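Local coordinates for TENA/THI-4 protein (Shewanella denitrificans OS217, PDB 3DDE) that is of unknown function but adopts a heme oxygenase-like fold and may have oxidoreductase activity, at residues 111-124 against 202-216. Sequence-based numbering, arbitrary orientation.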
loop_
_atom_site.group_PDB
_atom_site.type_symbol
_atom_site.label_atom_id
_atom_site.label_comp_id
_atom_site.label_asym_id
_atom_site.label_seq_id
_atom_site.Cartn_x
_atom_site.Cartn_y
_atom_site.Cartn_z
ATOM N N LEU A 111 -16.041 17.328 -1.741
ATOM C CA LEU A 111 -15.740 18.362 -2.725
ATOM C C LEU A 111 -14.260 18.181 -3.162
ATOM O O LEU A 111 -13.452 17.580 -2.434
ATOM C CB LEU A 111 -16.038 19.777 -2.175
ATOM C CG LEU A 111 -17.521 20.159 -1.909
ATOM C CD1 LEU A 111 -17.669 21.540 -1.249
ATOM C CD2 LEU A 111 -18.328 20.095 -3.184
ATOM N N PRO A 112 -13.892 18.696 -4.352
ATOM C CA PRO A 112 -12.507 18.488 -4.830
ATOM C C PRO A 112 -11.403 18.940 -3.872
ATOM O O PRO A 112 -10.392 18.247 -3.733
ATOM C CB PRO A 112 -12.469 19.269 -6.131
ATOM C CG PRO A 112 -13.930 19.304 -6.568
ATOM C CD PRO A 112 -14.679 19.478 -5.313
ATOM N N ALA A 113 -11.594 20.064 -3.197
ATOM C CA ALA A 113 -10.587 20.553 -2.257
ATOM C C ALA A 113 -10.407 19.580 -1.083
ATOM O O ALA A 113 -9.310 19.406 -0.577
ATOM C CB ALA A 113 -10.965 21.982 -1.752
ATOM N N THR A 114 -11.496 18.942 -0.664
ATOM C CA THR A 114 -11.483 18.009 0.461
ATOM C C THR A 114 -10.806 16.702 0.037
ATOM O O THR A 114 -10.001 16.142 0.777
ATOM C CB THR A 114 -12.929 17.750 0.956
ATOM O OG1 THR A 114 -13.587 19.009 1.136
ATOM C CG2 THR A 114 -12.951 16.950 2.260
ATOM N N GLU A 115 -11.168 16.213 -1.142
ATOM C CA GLU A 115 -10.539 15.034 -1.715
ATOM C C GLU A 115 -9.019 15.272 -1.831
ATOM O O GLU A 115 -8.222 14.356 -1.574
ATOM C CB GLU A 115 -11.113 14.757 -3.112
ATOM C CG GLU A 115 -10.905 13.327 -3.611
ATOM C CD GLU A 115 -11.736 12.349 -2.811
ATOM O OE1 GLU A 115 -12.974 12.504 -2.729
ATOM O OE2 GLU A 115 -11.161 11.430 -2.244
ATOM N N THR A 116 -8.640 16.503 -2.212
ATOM C CA THR A 116 -7.234 16.900 -2.343
ATOM C C THR A 116 -6.505 16.881 -0.991
ATOM O O THR A 116 -5.347 16.478 -0.930
ATOM C CB THR A 116 -7.085 18.300 -3.029
ATOM O OG1 THR A 116 -7.762 18.294 -4.285
ATOM C CG2 THR A 116 -5.594 18.699 -3.246
ATOM N N LEU A 117 -7.152 17.342 0.081
ATOM C CA LEU A 117 -6.554 17.295 1.414
ATOM C C LEU A 117 -6.349 15.834 1.850
ATOM O O LEU A 117 -5.289 15.490 2.380
ATOM C CB LEU A 117 -7.426 18.041 2.450
ATOM C CG LEU A 117 -6.960 17.963 3.917
ATOM C CD1 LEU A 117 -5.576 18.533 4.127
ATOM C CD2 LEU A 117 -7.961 18.639 4.843
ATOM N N ILE A 118 -7.386 15.011 1.666
ATOM C CA ILE A 118 -7.368 13.594 2.023
ATOM C C ILE A 118 -6.168 12.913 1.357
ATOM O O ILE A 118 -5.391 12.258 2.033
ATOM C CB ILE A 118 -8.729 12.892 1.640
ATOM C CG1 ILE A 118 -9.885 13.420 2.507
ATOM C CG2 ILE A 118 -8.648 11.385 1.826
ATOM C CD1 ILE A 118 -11.303 13.142 1.945
ATOM N N ALA A 119 -6.005 13.100 0.043
ATOM C CA ALA A 119 -4.888 12.522 -0.702
ATOM C C ALA A 119 -3.538 12.942 -0.121
ATOM O O ALA A 119 -2.649 12.113 0.048
ATOM C CB ALA A 119 -4.951 12.928 -2.182
ATOM N N TYR A 120 -3.392 14.235 0.164
ATOM C CA TYR A 120 -2.151 14.803 0.694
ATOM C C TYR A 120 -1.745 14.179 2.013
ATOM O O TYR A 120 -0.607 13.758 2.178
ATOM C CB TYR A 120 -2.245 16.331 0.826
ATOM C CG TYR A 120 -0.976 16.932 1.406
ATOM C CD1 TYR A 120 0.191 16.957 0.660
ATOM C CD2 TYR A 120 -0.933 17.420 2.714
ATOM C CE1 TYR A 120 1.367 17.471 1.177
ATOM C CE2 TYR A 120 0.236 17.924 3.242
ATOM C CZ TYR A 120 1.384 17.949 2.457
ATOM O OH TYR A 120 2.551 18.461 2.944
ATOM N N LEU A 121 -2.689 14.093 2.929
ATOM C CA LEU A 121 -2.474 13.513 4.255
ATOM C C LEU A 121 -2.073 12.032 4.222
ATOM O O LEU A 121 -1.187 11.629 4.984
ATOM C CB LEU A 121 -3.717 13.734 5.147
ATOM C CG LEU A 121 -4.075 15.169 5.545
ATOM C CD1 LEU A 121 -5.315 15.189 6.406
ATOM C CD2 LEU A 121 -2.943 15.859 6.263
ATOM N N TYR A 122 -2.700 11.219 3.367
ATOM C CA TYR A 122 -2.267 9.801 3.216
ATOM C C TYR A 122 -0.860 9.742 2.633
ATOM O O TYR A 122 -0.027 8.960 3.078
ATOM C CB TYR A 122 -3.204 8.956 2.337
ATOM C CG TYR A 122 -4.418 8.401 3.028
ATOM C CD1 TYR A 122 -4.333 7.241 3.784
ATOM C CD2 TYR A 122 -5.657 9.005 2.904
ATOM C CE1 TYR A 122 -5.441 6.713 4.419
ATOM C CE2 TYR A 122 -6.768 8.479 3.503
ATOM C CZ TYR A 122 -6.665 7.330 4.269
ATOM O OH TYR A 122 -7.770 6.797 4.886
ATOM N N TRP A 123 -0.594 10.578 1.646
ATOM C CA TRP A 123 0.732 10.617 1.013
ATOM C C TRP A 123 1.845 10.935 2.000
ATOM O O TRP A 123 2.872 10.241 2.029
ATOM C CB TRP A 123 0.724 11.641 -0.124
ATOM C CG TRP A 123 2.003 11.841 -0.846
ATOM C CD1 TRP A 123 2.780 12.943 -0.823
ATOM C CD2 TRP A 123 2.660 10.903 -1.706
ATOM N NE1 TRP A 123 3.873 12.772 -1.648
ATOM C CE2 TRP A 123 3.812 11.526 -2.201
ATOM C CE3 TRP A 123 2.357 9.605 -2.137
ATOM C CZ2 TRP A 123 4.694 10.882 -3.063
ATOM C CZ3 TRP A 123 3.224 8.974 -3.016
ATOM C CH2 TRP A 123 4.378 9.611 -3.465
ATOM N N ILE A 124 1.661 11.976 2.804
ATOM C CA ILE A 124 2.711 12.378 3.735
ATOM C C ILE A 124 2.792 11.425 4.943
ATOM O O ILE A 124 3.758 11.436 5.706
ATOM C CB ILE A 124 2.648 13.911 4.100
ATOM C CG1 ILE A 124 1.373 14.300 4.863
ATOM C CG2 ILE A 124 2.860 14.777 2.851
ATOM C CD1 ILE A 124 1.405 13.926 6.362
ATOM N N VAL A 202 4.747 20.149 6.030
ATOM C CA VAL A 202 3.414 19.525 6.152
ATOM C C VAL A 202 2.431 20.409 6.901
ATOM O O VAL A 202 1.257 20.455 6.551
ATOM C CB VAL A 202 3.497 18.126 6.811
ATOM C CG1 VAL A 202 2.068 17.508 7.093
ATOM C CG2 VAL A 202 4.327 17.220 5.930
HETATM N N MSE A 203 2.905 21.100 7.931
HETATM C CA MSE A 203 2.079 22.012 8.704
HETATM C C MSE A 203 1.483 23.058 7.767
HETATM O O MSE A 203 0.282 23.335 7.788
HETATM C CB MSE A 203 2.962 22.713 9.753
HETATM C CG MSE A 203 2.256 23.673 10.705
HETATM SE SE MSE A 203 3.548 24.586 11.832
HETATM C CE MSE A 203 4.349 25.766 10.510
ATOM N N GLU A 204 2.359 23.636 6.953
ATOM C CA GLU A 204 2.000 24.695 6.028
ATOM C C GLU A 204 1.046 24.227 4.948
ATOM O O GLU A 204 0.013 24.849 4.729
ATOM C CB GLU A 204 3.250 25.287 5.370
ATOM C CG GLU A 204 4.086 26.190 6.278
ATOM C CD GLU A 204 5.405 26.645 5.630
ATOM O OE1 GLU A 204 5.769 26.099 4.576
ATOM O OE2 GLU A 204 6.096 27.537 6.176
ATOM N N ASN A 205 1.380 23.122 4.282
ATOM C CA ASN A 205 0.571 22.692 3.156
ATOM C C ASN A 205 -0.745 22.127 3.606
ATOM O O ASN A 205 -1.759 22.386 2.985
ATOM C CB ASN A 205 1.325 21.737 2.208
ATOM C CG ASN A 205 0.685 21.675 0.817
ATOM O OD1 ASN A 205 0.539 22.709 0.137
ATOM N ND2 ASN A 205 0.307 20.472 0.381
ATOM N N SER A 206 -0.764 21.371 4.693
ATOM C CA SER A 206 -2.039 20.833 5.190
ATOM C C SER A 206 -3.013 21.976 5.539
ATOM O O SER A 206 -4.213 21.843 5.321
ATOM C CB SER A 206 -1.833 19.872 6.374
ATOM O OG SER A 206 -1.143 20.501 7.442
ATOM N N LEU A 207 -2.500 23.093 6.054
ATOM C CA LEU A 207 -3.330 24.247 6.411
ATOM C C LEU A 207 -3.751 25.015 5.155
ATOM O O LEU A 207 -4.889 25.441 5.051
ATOM C CB LEU A 207 -2.591 25.138 7.423
ATOM C CG LEU A 207 -3.320 26.358 8.009
ATOM C CD1 LEU A 207 -4.715 26.030 8.470
ATOM C CD2 LEU A 207 -2.512 26.970 9.142
ATOM N N VAL A 208 -2.834 25.178 4.201
ATOM C CA VAL A 208 -3.172 25.774 2.896
ATOM C C VAL A 208 -4.308 24.970 2.226
ATOM O O VAL A 208 -5.292 25.524 1.718
ATOM C CB VAL A 208 -1.926 25.814 1.958
ATOM C CG1 VAL A 208 -2.330 26.109 0.495
ATOM C CG2 VAL A 208 -0.896 26.840 2.477
ATOM N N LEU A 209 -4.181 23.645 2.256
ATOM C CA LEU A 209 -5.189 22.778 1.640
ATOM C C LEU A 209 -6.529 22.783 2.387
ATOM O O LEU A 209 -7.585 22.692 1.762
ATOM C CB LEU A 209 -4.647 21.360 1.494
ATOM C CG LEU A 209 -3.504 21.152 0.504
ATOM C CD1 LEU A 209 -3.279 19.664 0.364
ATOM C CD2 LEU A 209 -3.765 21.796 -0.884
ATOM N N THR A 210 -6.479 22.899 3.714
ATOM C CA THR A 210 -7.686 22.994 4.517
ATOM C C THR A 210 -8.399 24.325 4.208
ATOM O O THR A 210 -9.607 24.365 4.127
ATOM C CB THR A 210 -7.388 22.868 6.033
ATOM O OG1 THR A 210 -6.659 21.659 6.282
ATOM C CG2 THR A 210 -8.682 22.841 6.852
ATOM N N ALA A 211 -7.640 25.394 3.987
ATOM C CA ALA A 211 -8.226 26.695 3.638
ATOM C C ALA A 211 -8.959 26.640 2.297
ATOM O O ALA A 211 -9.969 27.299 2.140
ATOM C CB ALA A 211 -7.163 27.791 3.626
ATOM N N ARG A 212 -8.458 25.853 1.340
ATOM C CA ARG A 212 -9.114 25.705 0.041
ATOM C C ARG A 212 -10.496 25.053 0.179
ATOM O O ARG A 212 -11.331 25.217 -0.697
ATOM C CB ARG A 212 -8.277 24.884 -0.940
ATOM C CG ARG A 212 -6.875 25.468 -1.270
ATOM C CD ARG A 212 -6.507 25.150 -2.725
ATOM N NE ARG A 212 -6.771 23.764 -2.908
ATOM C CZ ARG A 212 -7.242 23.152 -3.985
ATOM N NH1 ARG A 212 -7.523 23.784 -5.099
ATOM N NH2 ARG A 212 -7.449 21.844 -3.890
ATOM N N ILE A 213 -10.714 24.290 1.252
ATOM C CA ILE A 213 -12.012 23.671 1.509
ATOM C C ILE A 213 -13.066 24.763 1.750
ATOM O O ILE A 213 -14.179 24.681 1.239
ATOM C CB ILE A 213 -11.944 22.670 2.698
ATOM C CG1 ILE A 213 -11.026 21.480 2.352
ATOM C CG2 ILE A 213 -13.324 22.169 3.068
ATOM C CD1 ILE A 213 -10.917 20.408 3.464
ATOM N N LEU A 214 -12.694 25.799 2.503
ATOM C CA LEU A 214 -13.558 26.961 2.751
ATOM C C LEU A 214 -14.004 27.646 1.438
ATOM O O LEU A 214 -15.147 28.105 1.317
ATOM C CB LEU A 214 -12.819 27.977 3.618
ATOM C CG LEU A 214 -12.499 27.603 5.065
ATOM C CD1 LEU A 214 -11.583 28.652 5.726
ATOM C CD2 LEU A 214 -13.792 27.457 5.831
ATOM N N ASP A 215 -13.092 27.702 0.467
ATOM C CA ASP A 215 -13.355 28.266 -0.863
ATOM C C ASP A 215 -14.344 27.401 -1.649
ATOM O O ASP A 215 -15.242 27.916 -2.306
ATOM C CB ASP A 215 -12.051 28.399 -1.667
ATOM C CG ASP A 215 -11.012 29.266 -0.976
ATOM O OD1 ASP A 215 -11.401 30.162 -0.184
ATOM O OD2 ASP A 215 -9.800 29.053 -1.244
ATOM N N ASP A 216 -14.168 26.087 -1.612
ATOM C CA ASP A 216 -15.133 25.181 -2.260
ATOM C C ASP A 216 -16.487 25.246 -1.580
ATOM O O ASP A 216 -17.525 25.265 -2.247
ATOM C CB ASP A 216 -14.652 23.721 -2.263
ATOM C CG ASP A 216 -13.747 23.411 -3.416
ATOM O OD1 ASP A 216 -13.347 24.349 -4.118
ATOM O OD2 ASP A 216 -13.440 22.226 -3.618
HETATM O O HOH W 1 -7.385 21.384 -0.641
#
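L117 is a knob seated among S206, L209, T210 and I213 of the facing helix, its CD2 meeting CD1 of I213 at 3.7 Å. One turn on, Y120 fills the next hole, among V202, N205, S206 and L209. Its side chain extends from the backbone with CG anti to N (chi1 179°), which carries the ring across to the second helix; L209 CD1 packs on CB of Y120 at 3.5 Å, and N205 ND2 stands 3.3 Å above one ring face, toward the rim, the amide plane turned 78° from the ring. That same ND2 is hydrogen-bonded to OG1 of T116 of the second subunit. Replacing Y120 by an alanine is likely to open a gap beside L209 and V202 and to leave the N205 amide without the ring it rests on. Further along, a water donates to both A113 O (2.8 Å) and L209 O (2.7 Å), linking the two backbones. At the polar edge D216 OD2 accepts from A113 N at 2.9 Å on its syn side, 31° out of the carboxylate plane, tying the first turn of helix 112-126 to its neighbour. The axes of segments 112-124 and 202-216 run nearly antiparallel and come within 8.2 Å of each other; interlocked by knobs-into-holes, they exemplify the packing of the all-helical heme oxygenase-like fold.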